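Local coordinates for protein involved in catabolism of external DNA (Legionella pneumophila subsp. pneumophila, PDB 2OO3) that probably methylates N6 of a specific adenine in 23S ribosomal RNA, using S-adenosyl-L-methionine as the methyl donor, at residues V17-T22 / C195-V200. Numbering follows the deposited sequence.
Sequences VIKHIT and CVWYPV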
# COMPACT_ATOMS: atom_id res chain seq x y z
N VAL A 17 4.68 -2.42 -6.58
CA VAL A 17 4.68 -1.21 -7.38
C VAL A 17 3.33 -0.50 -7.29
O VAL A 17 3.26 0.70 -6.93
CB VAL A 17 5.06 -1.49 -8.86
CG1 VAL A 17 4.86 -0.20 -9.71
CG2 VAL A 17 6.50 -1.96 -8.94
N ILE A 18 2.24 -1.23 -7.58
CA ILE A 18 0.94 -0.58 -7.52
C ILE A 18 0.54 -0.15 -6.10
O ILE A 18 -0.01 0.94 -5.87
CB ILE A 18 -0.19 -1.35 -8.23
CG1 ILE A 18 -1.53 -0.57 -8.13
CG2 ILE A 18 -0.40 -2.73 -7.63
CD1 ILE A 18 -1.52 0.88 -8.77
N LYS A 19 0.84 -0.99 -5.12
CA LYS A 19 0.53 -0.64 -3.73
C LYS A 19 1.29 0.62 -3.27
O LYS A 19 0.72 1.52 -2.60
CB LYS A 19 0.77 -1.88 -2.85
CG LYS A 19 1.46 -1.67 -1.55
CD LYS A 19 1.77 -3.00 -0.79
CE LYS A 19 2.01 -4.21 -1.69
NZ LYS A 19 2.42 -5.40 -0.89
N HIS A 20 2.57 0.71 -3.61
CA HIS A 20 3.37 1.84 -3.13
C HIS A 20 3.10 3.14 -3.87
O HIS A 20 3.12 4.19 -3.26
CB HIS A 20 4.86 1.48 -3.14
CG HIS A 20 5.23 0.45 -2.10
ND1 HIS A 20 6.28 -0.43 -2.27
CD2 HIS A 20 4.70 0.18 -0.88
CE1 HIS A 20 6.39 -1.19 -1.20
NE2 HIS A 20 5.44 -0.85 -0.34
N ILE A 21 2.81 3.08 -5.17
CA ILE A 21 2.42 4.29 -5.88
C ILE A 21 1.11 4.78 -5.30
O ILE A 21 0.95 6.00 -5.08
CB ILE A 21 2.26 4.05 -7.41
CG1 ILE A 21 3.61 3.61 -7.98
CG2 ILE A 21 1.72 5.33 -8.09
CD1 ILE A 21 3.54 3.12 -9.45
N THR A 22 0.17 3.84 -5.06
CA THR A 22 -1.11 4.16 -4.40
C THR A 22 -0.87 4.88 -3.07
O THR A 22 -1.43 5.94 -2.83
CB THR A 22 -1.97 2.92 -4.20
OG1 THR A 22 -2.32 2.39 -5.50
CG2 THR A 22 -3.27 3.26 -3.46
N CYS A 195 -6.91 1.94 3.60
CA CYS A 195 -6.40 1.39 2.36
C CYS A 195 -5.89 -0.02 2.63
O CYS A 195 -4.90 -0.21 3.34
CB CYS A 195 -5.26 2.24 1.83
SG CYS A 195 -4.61 1.65 0.27
N VAL A 196 -6.55 -1.02 2.06
CA VAL A 196 -6.11 -2.41 2.27
C VAL A 196 -5.75 -3.04 0.92
O VAL A 196 -6.52 -2.95 -0.05
CB VAL A 196 -7.17 -3.24 3.05
CG1 VAL A 196 -8.52 -3.24 2.33
CG2 VAL A 196 -6.69 -4.69 3.34
N TRP A 197 -4.55 -3.63 0.87
CA TRP A 197 -4.07 -4.38 -0.28
C TRP A 197 -4.59 -5.82 -0.17
O TRP A 197 -4.63 -6.40 0.94
CB TRP A 197 -2.52 -4.38 -0.28
CG TRP A 197 -1.95 -5.19 -1.43
CD1 TRP A 197 -1.80 -4.78 -2.75
CD2 TRP A 197 -1.56 -6.57 -1.38
NE1 TRP A 197 -1.32 -5.83 -3.51
CE2 TRP A 197 -1.15 -6.93 -2.69
CE3 TRP A 197 -1.54 -7.54 -0.37
CZ2 TRP A 197 -0.73 -8.23 -3.01
CZ3 TRP A 197 -1.07 -8.81 -0.66
CH2 TRP A 197 -0.66 -9.14 -1.98
N TYR A 198 -4.90 -6.43 -1.32
CA TYR A 198 -5.27 -7.85 -1.35
C TYR A 198 -4.77 -8.50 -2.64
O TYR A 198 -4.63 -7.81 -3.67
CB TYR A 198 -6.79 -8.00 -1.24
CG TYR A 198 -7.57 -7.34 -2.36
CD1 TYR A 198 -7.89 -8.04 -3.52
CD2 TYR A 198 -8.01 -6.01 -2.25
CE1 TYR A 198 -8.62 -7.44 -4.56
CE2 TYR A 198 -8.73 -5.41 -3.25
CZ TYR A 198 -9.03 -6.12 -4.41
OH TYR A 198 -9.75 -5.50 -5.40
N PRO A 199 -4.46 -9.81 -2.59
CA PRO A 199 -4.05 -10.53 -3.77
C PRO A 199 -5.22 -11.17 -4.50
O PRO A 199 -6.31 -11.32 -3.94
CB PRO A 199 -3.16 -11.65 -3.21
CG PRO A 199 -3.73 -11.95 -1.86
CD PRO A 199 -4.40 -10.67 -1.38
N VAL A 200 -4.97 -11.55 -5.75
CA VAL A 200 -5.82 -12.47 -6.50
C VAL A 200 -5.02 -13.76 -6.74
O VAL A 200 -4.16 -13.85 -7.65
CB VAL A 200 -6.32 -11.86 -7.83
CG1 VAL A 200 -7.30 -12.85 -8.52
CG2 VAL A 200 -7.04 -10.54 -7.56
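Lys19 lies over one face of the Trp197 indole. Its CE sits 4.0 Å from the centroid of the five-membered ring and only 8° off the ring normal, a CH-pi contact. NZ follows over the same face, 4.3 Å from that centroid, and makes a cation-pi interaction. Nearer the helix, Lys19 CB meets Trp197 CD1 at 3.9 Å. The lysine chain bends at chi3 (31°), which brings CE over the five-membered ring. With CG anti to the backbone N (chi1 178°), Trp197 turns its indole to where the lysine can lie over it. On the opposite face, Pro199 N lies 3.9 Å above the ring plane, toward the rim.

A second, looser touch joins Thr22 CG2 and Cys195 SG at 4.3 Å. Thr22 OG1 turns back to its own helix and donates to Ile18 O at 2.8 Å. That carbonyl also accepts from Thr22 N, and the two donors approach from opposite faces of its plane. The hydroxyl is thus satisfied within the helix, and the methyl meets the sulfur.

These residues pack helix 14-30 against strand 193-200 of the central mixed sheet, in a Rossmann-like methyltransferase fold. The strand is fixed by backbone bonds to Ile163 and Ile165 on one neighbouring strand and to Trp241 and Gly239 on the other. Lys19 NZ forms salt bridges with Asp16 and Asp166, the latter the predicted proton acceptor. The adjacent His20 is predicted to bind S-adenosyl-L-methionine.

The contact is buried and has no hydrogen bond between its two segments. The ammonium group is instead held by two carboxylates and an indole face. This probably stabilises its positive charge and fixes it beside the predicted active site.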